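Local atomic coordinates of nucleoporin NUP82 (PDB entry 3PBP), a protein that is a structural component of the nuclear pore complex, and its N-terminal domain, the part described here, interacts with the nucleoporin NUP116. Residues A[141-146]-A[185-190]; A[292-297]-A[323-328]; A[316-321]-A[361-366]. The protein carries 1 engineered substitution. One frame throughout, in Å; residues are numbered along the deposited sequence.

Interaction 1 (A[141-146]-A[185-190])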
ATOM      1  N   CYS A 141       4.945  -0.553 -16.004  1.00 53.21           N
ATOM      2  CA  CYS A 141       5.194   0.080 -14.721  1.00 52.80           C
ATOM      3  C   CYS A 141       5.395  -0.874 -13.538  1.00 52.17           C
ATOM      4  O   CYS A 141       4.555  -1.734 -13.279  1.00 51.81           O
ATOM      5  CB  CYS A 141       4.050   1.043 -14.427  1.00 53.25           C
ATOM      6  SG  CYS A 141       4.141   1.842 -12.823  1.00 59.05           S
ATOM      7  N   ILE A 142       6.515  -0.739 -12.829  1.00 50.82           N
ATOM      8  CA  ILE A 142       6.743  -1.588 -11.665  1.00 50.08           C
ATOM      9  C   ILE A 142       6.768  -0.738 -10.400  1.00 50.26           C
ATOM     10  O   ILE A 142       7.338   0.357 -10.361  1.00 49.78           O
ATOM     11  CB  ILE A 142       8.060  -2.421 -11.747  1.00 50.14           C
ATOM     12  CG1 ILE A 142       9.281  -1.503 -11.808  1.00 48.27           C
ATOM     13  CG2 ILE A 142       7.999  -3.370 -12.933  1.00 45.52           C
ATOM     14  CD1 ILE A 142      10.586  -2.256 -11.660  1.00 48.11           C
ATOM     15  N   VAL A 143       6.121  -1.252  -9.365  1.00 49.23           N
ATOM     16  CA  VAL A 143       6.031  -0.548  -8.102  1.00 48.48           C
ATOM     17  C   VAL A 143       7.021  -1.181  -7.143  1.00 48.83           C
ATOM     18  O   VAL A 143       6.996  -2.394  -6.926  1.00 50.42           O
ATOM     19  CB  VAL A 143       4.602  -0.651  -7.556  1.00 46.82           C
ATOM     20  CG1 VAL A 143       4.443   0.177  -6.292  1.00 46.20           C
ATOM     21  CG2 VAL A 143       3.639  -0.204  -8.622  1.00 46.26           C
ATOM     22  N   VAL A 144       7.898  -0.364  -6.570  1.00 48.19           N
ATOM     23  CA  VAL A 144       8.915  -0.884  -5.668  1.00 47.28           C
ATOM     24  C   VAL A 144       8.834  -0.328  -4.251  1.00 47.75           C
ATOM     25  O   VAL A 144       8.892   0.886  -4.048  1.00 49.37           O
ATOM     26  CB  VAL A 144      10.340  -0.611  -6.252  1.00 46.12           C
ATOM     27  CG1 VAL A 144      11.409  -1.175  -5.329  1.00 45.06           C
ATOM     28  CG2 VAL A 144      10.457  -1.231  -7.646  1.00 43.65           C
ATOM     29  N   LEU A 145       8.693  -1.223  -3.279  1.00 47.75           N
ATOM     30  CA  LEU A 145       8.651  -0.836  -1.871  1.00 49.55           C
ATOM     31  C   LEU A 145      10.019  -1.151  -1.249  1.00 51.11           C
ATOM     32  O   LEU A 145      10.514  -2.282  -1.366  1.00 51.05           O
ATOM     33  CB  LEU A 145       7.568  -1.621  -1.123  1.00 47.64           C
ATOM     34  CG  LEU A 145       7.636  -1.486   0.398  1.00 46.33           C
ATOM     35  CD1 LEU A 145       7.129  -0.106   0.790  1.00 46.07           C
ATOM     36  CD2 LEU A 145       6.813  -2.569   1.069  1.00 47.53           C
ATOM     37  N   LYS A 146      10.629  -0.164  -0.596  1.00 52.94           N
ATOM     38  CA  LYS A 146      11.940  -0.376   0.041  1.00 55.62           C
ATOM     39  C   LYS A 146      11.848  -0.406   1.580  1.00 56.44           C
ATOM     40  O   LYS A 146      10.804  -0.069   2.142  1.00 56.31           O
ATOM     41  CB  LYS A 146      12.915   0.725  -0.409  1.00 55.06           C
ATOM     42  CG  LYS A 146      13.345   0.608  -1.866  1.00 54.95           C
ATOM     43  CD  LYS A 146      14.094   1.848  -2.338  1.00 53.26           C
ATOM     44  CE  LYS A 146      14.613   1.664  -3.756  1.00 53.08           C
ATOM     45  NZ  LYS A 146      15.009   2.956  -4.358  1.00 52.94           N
ATOM     46  N   LEU A 185       1.821  -4.723   0.417  1.00 54.51           N
ATOM     47  CA  LEU A 185       1.218  -3.846  -0.570  1.00 53.26           C
ATOM     48  C   LEU A 185       0.274  -4.685  -1.402  1.00 53.05           C
ATOM     49  O   LEU A 185       0.523  -5.877  -1.634  1.00 51.21           O
ATOM     50  CB  LEU A 185       2.306  -3.315  -1.484  1.00 54.98           C
ATOM     51  CG  LEU A 185       2.556  -1.828  -1.515  1.00 55.69           C
ATOM     52  CD1 LEU A 185       2.650  -1.296  -0.094  1.00 58.41           C
ATOM     53  CD2 LEU A 185       3.826  -1.578  -2.301  1.00 56.14           C
ATOM     54  N   GLU A 186      -0.790  -4.060  -1.875  1.00 52.60           N
ATOM     55  CA  GLU A 186      -1.766  -4.771  -2.673  1.00 53.89           C
ATOM     56  C   GLU A 186      -2.633  -3.778  -3.426  1.00 52.35           C
ATOM     57  O   GLU A 186      -3.099  -2.787  -2.875  1.00 52.16           O
ATOM     58  CB  GLU A 186      -2.620  -5.661  -1.749  1.00 58.00           C
ATOM     59  CG  GLU A 186      -3.723  -6.490  -2.412  1.00 64.67           C
ATOM     60  CD  GLU A 186      -3.204  -7.502  -3.429  1.00 69.49           C
ATOM     61  OE1 GLU A 186      -2.099  -8.054  -3.213  1.00 69.94           O
ATOM     62  OE2 GLU A 186      -3.916  -7.756  -4.437  1.00 73.42           O
ATOM     63  N   PHE A 187      -2.837  -4.040  -4.704  1.00 51.35           N
ATOM     64  CA  PHE A 187      -3.673  -3.174  -5.508  1.00 50.27           C
ATOM     65  C   PHE A 187      -5.144  -3.551  -5.379  1.00 49.22           C
ATOM     66  O   PHE A 187      -5.504  -4.721  -5.280  1.00 48.26           O
ATOM     67  CB  PHE A 187      -3.272  -3.266  -6.976  1.00 49.03           C
ATOM     68  CG  PHE A 187      -2.208  -2.296  -7.382  1.00 49.79           C
ATOM     69  CD1 PHE A 187      -2.529  -0.980  -7.706  1.00 48.41           C
ATOM     70  CD2 PHE A 187      -0.871  -2.698  -7.449  1.00 50.77           C
ATOM     71  CE1 PHE A 187      -1.524  -0.061  -8.093  1.00 49.30           C
ATOM     72  CE2 PHE A 187       0.136  -1.783  -7.835  1.00 51.32           C
ATOM     73  CZ  PHE A 187      -0.195  -0.462  -8.157  1.00 47.48           C
ATOM     74  N   SER A 188      -5.986  -2.534  -5.371  1.00 49.24           N
ATOM     75  CA  SER A 188      -7.409  -2.743  -5.321  1.00 51.88           C
ATOM     76  C   SER A 188      -7.781  -3.253  -6.705  1.00 53.99           C
ATOM     77  O   SER A 188      -7.064  -3.003  -7.670  1.00 55.99           O
ATOM     78  CB  SER A 188      -8.120  -1.427  -5.066  1.00 51.61           C
ATOM     79  OG  SER A 188      -9.506  -1.591  -5.270  1.00 52.33           O
ATOM     80  N   LYS A 189      -8.899  -3.953  -6.821  1.00 54.38           N
ATOM     81  CA  LYS A 189      -9.289  -4.466  -8.119  1.00 54.24           C
ATOM     82  C   LYS A 189      -9.864  -3.354  -8.994  1.00 54.78           C
ATOM     83  O   LYS A 189     -10.264  -3.587 -10.135  1.00 54.78           O
ATOM     84  CB  LYS A 189     -10.281  -5.628  -7.950  1.00 53.69           C
ATOM     85  CG  LYS A 189      -9.651  -6.894  -7.340  1.00 51.49           C
ATOM     86  CD  LYS A 189      -8.578  -7.493  -8.238  1.00 51.87           C
ATOM     87  CE  LYS A 189      -7.767  -8.614  -7.577  1.00 51.06           C
ATOM     88  NZ  LYS A 189      -6.637  -8.116  -6.708  1.00 54.21           N
ATOM     89  N   ASP A 190      -9.896  -2.138  -8.455  1.00 55.33           N
ATOM     90  CA  ASP A 190     -10.382  -0.980  -9.209  1.00 55.49           C
ATOM     91  C   ASP A 190      -9.246  -0.574 -10.164  1.00 55.65           C
ATOM     92  O   ASP A 190      -9.476   0.025 -11.219  1.00 57.29           O
ATOM     93  CB  ASP A 190     -10.722   0.184  -8.257  1.00 55.77           C
ATOM     94  CG  ASP A 190      -9.466   0.935  -7.742  1.00 59.97           C
ATOM     95  OD1 ASP A 190      -8.422   0.282  -7.491  1.00 61.48           O
ATOM     96  OD2 ASP A 190      -9.526   2.182  -7.569  1.00 59.35           O
TER
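Val-143, Leu-145, Leu-185 and Phe-187 make up an interblade interface of the β-propeller formed by this N-terminal domain. Strand 141-146 is the second of one four-stranded antiparallel sheet, and strand 182-187 opens the next sheet along the chain. The strand axes come no closer than 9.8 Å and run at 156°, nearly antiparallel. Such a separation is too wide for backbone pairing, and the two sheets meet through side chains alone, the four Cα-to-side-chain bonds being directed toward the facing strand.

The contact is made at two places. At one, methyl CG2 of Val-143 meets the rim of the Phe-187 ring, lying near the ring plane and 3.9 Å from both CZ and CE2, so the methyl abuts the edge rather than a face. With CG1 anti to the backbone N (chi1 -175°), CG2 lies beside that N and is the branch that meets the ring, while CG1 is the one near Leu-185. At the other, Leu-185 reaches across with CD2, 3.9 Å from CB of Leu-145, and the same methyl stands 4.4 Å from CG1 of Val-143. Leu-185 CD2 thus spans two alternate residues of strand 141-146.

All four residues are buried. Leu-131 of strand 127-132 also touches Leu-185, and the ring of His-133 meets that of Phe-187. Just past the strand, the chain turns through an ST turn, in which Ser-188 OG accepts the backbone N-H of Asp-190 at 3.3 Å with an N-H...O angle of 163°.

Interaction 2 (A[292-297]-A[323-328])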
ATOM      1  N   GLY A 292     -11.431  -7.340  19.310  1.00 69.79           N
ATOM      2  CA  GLY A 292     -10.593  -7.026  20.452  1.00 69.27           C
ATOM      3  C   GLY A 292      -9.322  -7.850  20.611  1.00 68.89           C
ATOM      4  O   GLY A 292      -8.277  -7.303  20.947  1.00 68.01           O
ATOM      5  N   GLU A 293      -9.402  -9.154  20.367  1.00 69.09           N
ATOM      6  CA  GLU A 293      -8.239 -10.022  20.529  1.00 70.81           C
ATOM      7  C   GLU A 293      -7.037  -9.520  19.767  1.00 70.24           C
ATOM      8  O   GLU A 293      -5.926  -9.460  20.294  1.00 70.78           O
ATOM      9  CB  GLU A 293      -8.515 -11.442  20.027  1.00 73.98           C
ATOM     10  CG  GLU A 293      -9.748 -12.133  20.569  1.00 79.96           C
ATOM     11  CD  GLU A 293      -9.729 -13.637  20.275  1.00 83.52           C
ATOM     12  OE1 GLU A 293      -9.552 -14.024  19.096  1.00 84.25           O
ATOM     13  OE2 GLU A 293      -9.888 -14.438  21.226  1.00 86.12           O
ATOM     14  N   LEU A 294      -7.278  -9.172  18.509  1.00 69.42           N
ATOM     15  CA  LEU A 294      -6.234  -8.723  17.594  1.00 67.74           C
ATOM     16  C   LEU A 294      -5.371  -7.541  18.029  1.00 66.79           C
ATOM     17  O   LEU A 294      -4.318  -7.292  17.438  1.00 66.01           O
ATOM     18  CB  LEU A 294      -6.856  -8.464  16.214  1.00 66.09           C
ATOM     19  CG  LEU A 294      -7.506  -9.735  15.646  1.00 65.44           C
ATOM     20  CD1 LEU A 294      -8.371  -9.397  14.442  1.00 65.60           C
ATOM     21  CD2 LEU A 294      -6.431 -10.749  15.281  1.00 63.51           C
ATOM     22  N   TYR A 295      -5.797  -6.814  19.056  1.00 66.36           N
ATOM     23  CA  TYR A 295      -4.996  -5.691  19.524  1.00 66.91           C
ATOM     24  C   TYR A 295      -3.681  -6.232  20.089  1.00 68.31           C
ATOM     25  O   TYR A 295      -2.699  -5.498  20.210  1.00 67.86           O
ATOM     26  CB  TYR A 295      -5.749  -4.898  20.593  1.00 64.75           C
ATOM     27  CG  TYR A 295      -6.664  -3.829  20.038  1.00 63.37           C
ATOM     28  CD1 TYR A 295      -6.148  -2.745  19.327  1.00 62.18           C
ATOM     29  CD2 TYR A 295      -8.050  -3.896  20.220  1.00 62.02           C
ATOM     30  CE1 TYR A 295      -6.986  -1.756  18.810  1.00 60.14           C
ATOM     31  CE2 TYR A 295      -8.891  -2.909  19.706  1.00 59.74           C
ATOM     32  CZ  TYR A 295      -8.351  -1.846  19.002  1.00 59.00           C
ATOM     33  OH  TYR A 295      -9.175  -0.877  18.483  1.00 58.39           O
ATOM     34  N   ASP A 296      -3.671  -7.523  20.415  1.00 70.08           N
ATOM     35  CA  ASP A 296      -2.484  -8.168  20.970  1.00 72.37           C
ATOM     36  C   ASP A 296      -1.613  -8.804  19.899  1.00 72.46           C
ATOM     37  O   ASP A 296      -0.617  -9.443  20.215  1.00 73.64           O
ATOM     38  CB  ASP A 296      -2.874  -9.246  21.993  1.00 74.56           C
ATOM     39  CG  ASP A 296      -3.533  -8.669  23.236  1.00 77.98           C
ATOM     40  OD1 ASP A 296      -2.921  -7.778  23.878  1.00 78.49           O
ATOM     41  OD2 ASP A 296      -4.659  -9.111  23.568  1.00 78.73           O
ATOM     42  N   TYR A 297      -1.986  -8.642  18.634  1.00 72.16           N
ATOM     43  CA  TYR A 297      -1.203  -9.221  17.552  1.00 71.17           C
ATOM     44  C   TYR A 297      -0.844  -8.204  16.476  1.00 70.33           C
ATOM     45  O   TYR A 297      -1.165  -7.012  16.588  1.00 69.90           O
ATOM     46  CB  TYR A 297      -1.946 -10.399  16.931  1.00 72.64           C
ATOM     47  CG  TYR A 297      -2.238 -11.499  17.932  1.00 76.04           C
ATOM     48  CD1 TYR A 297      -3.385 -11.462  18.729  1.00 75.54           C
ATOM     49  CD2 TYR A 297      -1.336 -12.557  18.117  1.00 76.33           C
ATOM     50  CE1 TYR A 297      -3.628 -12.449  19.685  1.00 76.29           C
ATOM     51  CE2 TYR A 297      -1.570 -13.545  19.071  1.00 76.44           C
ATOM     52  CZ  TYR A 297      -2.717 -13.485  19.852  1.00 76.80           C
ATOM     53  OH  TYR A 297      -2.947 -14.454  20.805  1.00 78.02           O
ATOM     54  N   SER A 323      -4.936 -15.633  12.292  1.00 67.99           N
ATOM     55  CA  SER A 323      -6.305 -15.192  12.045  1.00 67.31           C
ATOM     56  C   SER A 323      -6.408 -14.397  10.730  1.00 66.71           C
ATOM     57  O   SER A 323      -5.414 -13.854  10.208  1.00 66.20           O
ATOM     58  CB  SER A 323      -6.788 -14.341  13.232  1.00 67.61           C
ATOM     59  OG  SER A 323      -8.198 -14.196  13.257  1.00 68.56           O
ATOM     60  N   LEU A 324      -7.627 -14.326  10.209  1.00 65.32           N
ATOM     61  CA  LEU A 324      -7.904 -13.634   8.956  1.00 63.25           C
ATOM     62  C   LEU A 324      -9.138 -12.771   9.122  1.00 61.66           C
ATOM     63  O   LEU A 324     -10.119 -13.222   9.700  1.00 60.69           O
ATOM     64  CB  LEU A 324      -8.201 -14.667   7.876  1.00 62.95           C
ATOM     65  CG  LEU A 324      -7.419 -14.644   6.580  1.00 62.86           C
ATOM     66  CD1 LEU A 324      -5.932 -14.712   6.884  1.00 62.73           C
ATOM     67  CD2 LEU A 324      -7.866 -15.815   5.729  1.00 62.09           C
ATOM     68  N   ILE A 325      -9.103 -11.534   8.642  1.00 60.51           N
ATOM     69  CA  ILE A 325     -10.304 -10.712   8.726  1.00 59.74           C
ATOM     70  C   ILE A 325     -10.687 -10.281   7.313  1.00 59.19           C
ATOM     71  O   ILE A 325      -9.888  -9.689   6.590  1.00 60.22           O
ATOM     72  CB  ILE A 325     -10.142  -9.459   9.655  1.00 58.49           C
ATOM     73  CG1 ILE A 325      -9.121  -8.470   9.090  1.00 59.77           C
ATOM     74  CG2 ILE A 325      -9.748  -9.899  11.031  1.00 58.19           C
ATOM     75  CD1 ILE A 325      -9.117  -7.116   9.807  1.00 55.67           C
ATOM     76  N   LEU A 326     -11.904 -10.621   6.914  1.00 58.15           N
ATOM     77  CA  LEU A 326     -12.406 -10.283   5.596  1.00 56.65           C
ATOM     78  C   LEU A 326     -13.143  -8.963   5.734  1.00 56.57           C
ATOM     79  O   LEU A 326     -14.125  -8.871   6.453  1.00 57.66           O
ATOM     80  CB  LEU A 326     -13.331 -11.395   5.103  1.00 56.27           C
ATOM     81  CG  LEU A 326     -12.690 -12.791   5.035  1.00 55.78           C
ATOM     82  CD1 LEU A 326     -13.647 -13.764   4.368  1.00 56.38           C
ATOM     83  CD2 LEU A 326     -11.385 -12.728   4.241  1.00 55.95           C
ATOM     84  N   LEU A 327     -12.656  -7.937   5.045  1.00 56.60           N
ATOM     85  CA  LEU A 327     -13.233  -6.605   5.128  1.00 54.85           C
ATOM     86  C   LEU A 327     -13.930  -6.167   3.847  1.00 54.67           C
ATOM     87  O   LEU A 327     -13.656  -6.689   2.776  1.00 54.65           O
ATOM     88  CB  LEU A 327     -12.131  -5.607   5.466  1.00 53.54           C
ATOM     89  CG  LEU A 327     -11.167  -6.022   6.576  1.00 52.93           C
ATOM     90  CD1 LEU A 327     -10.024  -4.997   6.689  1.00 53.16           C
ATOM     91  CD2 LEU A 327     -11.929  -6.151   7.869  1.00 51.24           C
ATOM     92  N   PHE A 328     -14.821  -5.186   3.985  1.00 54.89           N
ATOM     93  CA  PHE A 328     -15.588  -4.623   2.880  1.00 54.42           C
ATOM     94  C   PHE A 328     -15.614  -3.086   2.968  1.00 53.75           C
ATOM     95  O   PHE A 328     -15.958  -2.525   4.008  1.00 54.48           O
ATOM     96  CB  PHE A 328     -17.015  -5.170   2.932  1.00 54.98           C
ATOM     97  CG  PHE A 328     -17.938  -4.548   1.930  1.00 56.25           C
ATOM     98  CD1 PHE A 328     -17.841  -4.871   0.570  1.00 57.43           C
ATOM     99  CD2 PHE A 328     -18.900  -3.630   2.339  1.00 53.89           C
ATOM    100  CE1 PHE A 328     -18.699  -4.279  -0.370  1.00 56.73           C
ATOM    101  CE2 PHE A 328     -19.755  -3.039   1.419  1.00 54.59           C
ATOM    102  CZ  PHE A 328     -19.657  -3.362   0.060  1.00 55.34           C
TER
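Leu-294 contributes about half of the surface buried here, and its two methyls divide the work between Ile-325 and Ser-323. CD1 lies 3.7 Å from CG2 of Ile-325, the closest approach of the two segments, while CD2 rests 4.2 Å from CB of Ser-323. Leucine and isoleucine side chains pass alongside one another, pointing in opposite directions. With CG anti to its carbonyl carbon (chi1 -60°), Leu-294 reaches over strand 323-329 from a short 3-10 segment, whose turn is documented by the bond from Tyr-297 N to Leu-294 O at 2.9 Å.

The segment sits in the loop between strands 286-288 and 299-306 and folds back over one face of the propeller blade that holds strand 323-329. Ser-323 offers carbon to the leucine, its OG being hydrogen-bonded to Arg-353 NE; beyond the two segments, Glu-293 OE1 forms a salt bridge with NH1 of that arginine. Next along the loop, Tyr-295 OH is hydrogen-bonded to the backbone N of Lys-98 of the neighbouring NUP116 chain.

The polar ties of the loop thus run to residues outside this pair of segments; between them the contact is apolar, consistent with close fit and burial rather than directed bonds.

Interaction 3 (A[316-321]-A[361-366])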
ATOM      1  N   CYS A 316      -8.522  -8.653   2.402  1.00 59.60           N
ATOM      2  CA  CYS A 316      -8.187  -9.652   3.402  1.00 61.11           C
ATOM      3  C   CYS A 316      -6.873  -9.323   4.090  1.00 61.35           C
ATOM      4  O   CYS A 316      -5.889  -8.983   3.428  1.00 61.79           O
ATOM      5  CB  CYS A 316      -8.099 -11.042   2.767  1.00 63.23           C
ATOM      6  SG  CYS A 316      -7.662 -12.367   3.951  1.00 66.89           S
ATOM      7  N   VAL A 317      -6.865  -9.424   5.420  1.00 61.32           N
ATOM      8  CA  VAL A 317      -5.670  -9.146   6.212  1.00 61.22           C
ATOM      9  C   VAL A 317      -5.286 -10.292   7.163  1.00 62.67           C
ATOM     10  O   VAL A 317      -6.142 -10.870   7.837  1.00 63.66           O
ATOM     11  CB  VAL A 317      -5.854  -7.863   7.034  1.00 59.23           C
ATOM     12  CG1 VAL A 317      -4.561  -7.510   7.738  1.00 58.91           C
ATOM     13  CG2 VAL A 317      -6.284  -6.724   6.123  1.00 59.24           C
ATOM     14  N   SER A 318      -3.991 -10.612   7.194  1.00 63.86           N
ATOM     15  CA  SER A 318      -3.423 -11.659   8.053  1.00 65.24           C
ATOM     16  C   SER A 318      -2.974 -11.086   9.389  1.00 65.94           C
ATOM     17  O   SER A 318      -2.652  -9.895   9.489  1.00 65.49           O
ATOM     18  CB  SER A 318      -2.175 -12.276   7.422  1.00 65.68           C
ATOM     19  OG  SER A 318      -2.502 -13.102   6.332  1.00 70.18           O
ATOM     20  N   PHE A 319      -2.913 -11.954  10.400  1.00 66.39           N
ATOM     21  CA  PHE A 319      -2.475 -11.559  11.740  1.00 65.23           C
ATOM     22  C   PHE A 319      -1.652 -12.652  12.431  1.00 65.49           C
ATOM     23  O   PHE A 319      -1.814 -13.838  12.132  1.00 64.09           O
ATOM     24  CB  PHE A 319      -3.686 -11.203  12.595  1.00 62.70           C
ATOM     25  CG  PHE A 319      -4.171  -9.795  12.402  1.00 60.11           C
ATOM     26  CD1 PHE A 319      -3.534  -8.739  13.037  1.00 57.88           C
ATOM     27  CD2 PHE A 319      -5.276  -9.530  11.592  1.00 59.23           C
ATOM     28  CE1 PHE A 319      -3.988  -7.434  12.876  1.00 58.76           C
ATOM     29  CE2 PHE A 319      -5.739  -8.229  11.422  1.00 58.28           C
ATOM     30  CZ  PHE A 319      -5.091  -7.175  12.068  1.00 58.46           C
ATOM     31  N   ASP A 320      -0.771 -12.230  13.344  1.00 66.31           N
ATOM     32  CA  ASP A 320       0.096 -13.133  14.112  1.00 66.08           C
ATOM     33  C   ASP A 320      -0.617 -14.380  14.621  1.00 66.89           C
ATOM     34  O   ASP A 320      -0.072 -15.470  14.577  1.00 67.43           O
ATOM     35  CB  ASP A 320       0.660 -12.432  15.348  1.00 66.52           C
ATOM     36  CG  ASP A 320       1.835 -11.555  15.049  1.00 67.68           C
ATOM     37  OD1 ASP A 320       2.773 -12.034  14.378  1.00 67.17           O
ATOM     38  OD2 ASP A 320       1.828 -10.387  15.511  1.00 69.37           O
ATOM     39  N   ASP A 321      -1.829 -14.203  15.134  1.00 67.51           N
ATOM     40  CA  ASP A 321      -2.595 -15.303  15.701  1.00 69.20           C
ATOM     41  C   ASP A 321      -3.149 -16.295  14.688  1.00 68.87           C
ATOM     42  O   ASP A 321      -4.049 -17.077  15.009  1.00 68.25           O
ATOM     43  CB  ASP A 321      -3.745 -14.743  16.548  1.00 72.70           C
ATOM     44  CG  ASP A 321      -4.848 -14.117  15.708  1.00 74.96           C
ATOM     45  OD1 ASP A 321      -4.527 -13.490  14.674  1.00 76.80           O
ATOM     46  OD2 ASP A 321      -6.034 -14.242  16.088  1.00 75.27           O
ATOM     47  N   LYS A 361       1.970 -17.875   6.418  1.00 73.70           N
ATOM     48  CA  LYS A 361       3.177 -17.353   5.795  1.00 73.44           C
ATOM     49  C   LYS A 361       2.920 -16.503   4.549  1.00 72.28           C
ATOM     50  O   LYS A 361       3.805 -15.751   4.127  1.00 72.85           O
ATOM     51  CB  LYS A 361       4.154 -18.505   5.504  1.00 74.86           C
ATOM     52  CG  LYS A 361       4.713 -19.138   6.794  1.00 76.59           C
ATOM     53  CD  LYS A 361       5.423 -20.471   6.566  1.00 78.82           C
ATOM     54  CE  LYS A 361       6.780 -20.288   5.882  1.00 80.92           C
ATOM     55  NZ  LYS A 361       7.447 -21.593   5.569  1.00 79.23           N
ATOM     56  N   SER A 362       1.724 -16.602   3.966  1.00 69.50           N
ATOM     57  CA  SER A 362       1.389 -15.785   2.797  1.00 67.60           C
ATOM     58  C   SER A 362      -0.006 -16.016   2.232  1.00 66.30           C
ATOM     59  O   SER A 362      -0.611 -17.070   2.439  1.00 65.88           O
ATOM     60  CB  SER A 362       2.393 -15.996   1.677  1.00 67.28           C
ATOM     61  OG  SER A 362       2.022 -17.126   0.921  1.00 70.08           O
ATOM     62  N   LEU A 363      -0.502 -15.006   1.516  1.00 64.91           N
ATOM     63  CA  LEU A 363      -1.825 -15.041   0.884  1.00 63.58           C
ATOM     64  C   LEU A 363      -1.642 -14.964  -0.630  1.00 63.70           C
ATOM     65  O   LEU A 363      -0.795 -14.208  -1.126  1.00 63.43           O
ATOM     66  CB  LEU A 363      -2.674 -13.862   1.356  1.00 60.77           C
ATOM     67  CG  LEU A 363      -2.890 -13.773   2.864  1.00 59.73           C
ATOM     68  CD1 LEU A 363      -3.699 -12.529   3.184  1.00 58.10           C
ATOM     69  CD2 LEU A 363      -3.594 -15.042   3.357  1.00 59.88           C
ATOM     70  N   ILE A 364      -2.435 -15.742  -1.362  1.00 62.97           N
ATOM     71  CA  ILE A 364      -2.323 -15.777  -2.817  1.00 61.96           C
ATOM     72  C   ILE A 364      -3.694 -15.874  -3.468  1.00 62.72           C
ATOM     73  O   ILE A 364      -4.607 -16.486  -2.914  1.00 62.85           O
ATOM     74  CB  ILE A 364      -1.471 -16.992  -3.266  1.00 60.34           C
ATOM     75  CG1 ILE A 364      -0.070 -16.889  -2.672  1.00 58.14           C
ATOM     76  CG2 ILE A 364      -1.399 -17.061  -4.777  1.00 60.46           C
ATOM     77  CD1 ILE A 364       0.839 -18.032  -3.022  1.00 58.04           C
ATOM     78  N   THR A 365      -3.836 -15.257  -4.640  1.00 63.71           N
ATOM     79  CA  THR A 365      -5.096 -15.298  -5.380  1.00 65.04           C
ATOM     80  C   THR A 365      -4.834 -15.581  -6.836  1.00 65.54           C
ATOM     81  O   THR A 365      -3.786 -15.228  -7.370  1.00 64.06           O
ATOM     82  CB  THR A 365      -5.873 -13.970  -5.327  1.00 65.17           C
ATOM     83  OG1 THR A 365      -4.944 -12.880  -5.330  1.00 66.15           O
ATOM     84  CG2 THR A 365      -6.774 -13.913  -4.106  1.00 65.53           C
ATOM     85  N   LEU A 366      -5.802 -16.233  -7.467  1.00 66.76           N
ATOM     86  CA  LEU A 366      -5.710 -16.558  -8.876  1.00 67.65           C
ATOM     87  C   LEU A 366      -6.879 -15.862  -9.547  1.00 68.83           C
ATOM     88  O   LEU A 366      -8.039 -16.221  -9.327  1.00 69.36           O
ATOM     89  CB  LEU A 366      -5.783 -18.075  -9.090  1.00 66.34           C
ATOM     90  CG  LEU A 366      -4.604 -18.856  -8.500  1.00 64.86           C
ATOM     91  CD1 LEU A 366      -4.842 -20.338  -8.646  1.00 63.65           C
ATOM     92  CD2 LEU A 366      -3.318 -18.454  -9.198  1.00 62.91           C
TER
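A serine hydroxyl is set against the end of a leucine: Ser-318 OG lies 3.4 Å from CD1 of Leu-363, and also 3.6 Å from Leu-363 CG and 3.7 Å from Leu-363 CD2. Nearly equal distances to all three carbons place the oxygen over the branched tip rather than beside a single methyl, a polar atom meeting hydrocarbon in van der Waals contact. The Ser-318 side chain leaves its strand toward Leu-363, and chi1 of -73°, OG anti to the carbonyl carbon, sets the hydroxyl there. Two residues earlier on the same strand, the sulfur SG of Cys-316 approaches Leu-363 CD1 at 4.0 Å, so this one methyl bears on alternate residues of strand 313-319.

The contact joins two consecutive blades of the β-propeller. Strand 313-319 is an interior strand of its blade, whereas strand 362-364 lies at the border of the next, with its start marked by a classic β bulge in which Lys-361 and Ser-362 both face Ile-376. An alanine in place of Leu-363 lacks CG and both methyls, and would probably open a gap between the blades beside Ser-318 OG and Cys-316 SG. Leu-373 of strand 372-376 also packs on Cys-316, and Leu-324 of strand 323-329 touches both Cys-316 and Ser-318. The nearest Cα atoms across the contact, those of Ser-318 and Leu-363, are 8.1 Å apart, a spacing bridged by side chains.

Interactions 2 and 3 share one blade, since strands 313-319 and 323-329 are neighbours in its sheet. Their centres are 12 Å apart, and they touch directly: Ile-325 N stands 3.1 Å from Val-317 O, a probable hydrogen bond, and Leu-294 CD2 packs 3.4 Å from Asp-321 OD1. Their segments also alternate along the chain. Interaction 1 closes before either begins and lies nearer the domain centre, its own centre about 16 Å from that of interaction 3 and about 23 Å from that of interaction 2. Its nearest atoms stay about 5 Å from interaction 3 and about 10 Å from interaction 2, without touching. Of the three, interaction 2 has segments that reach the NUP116 chain.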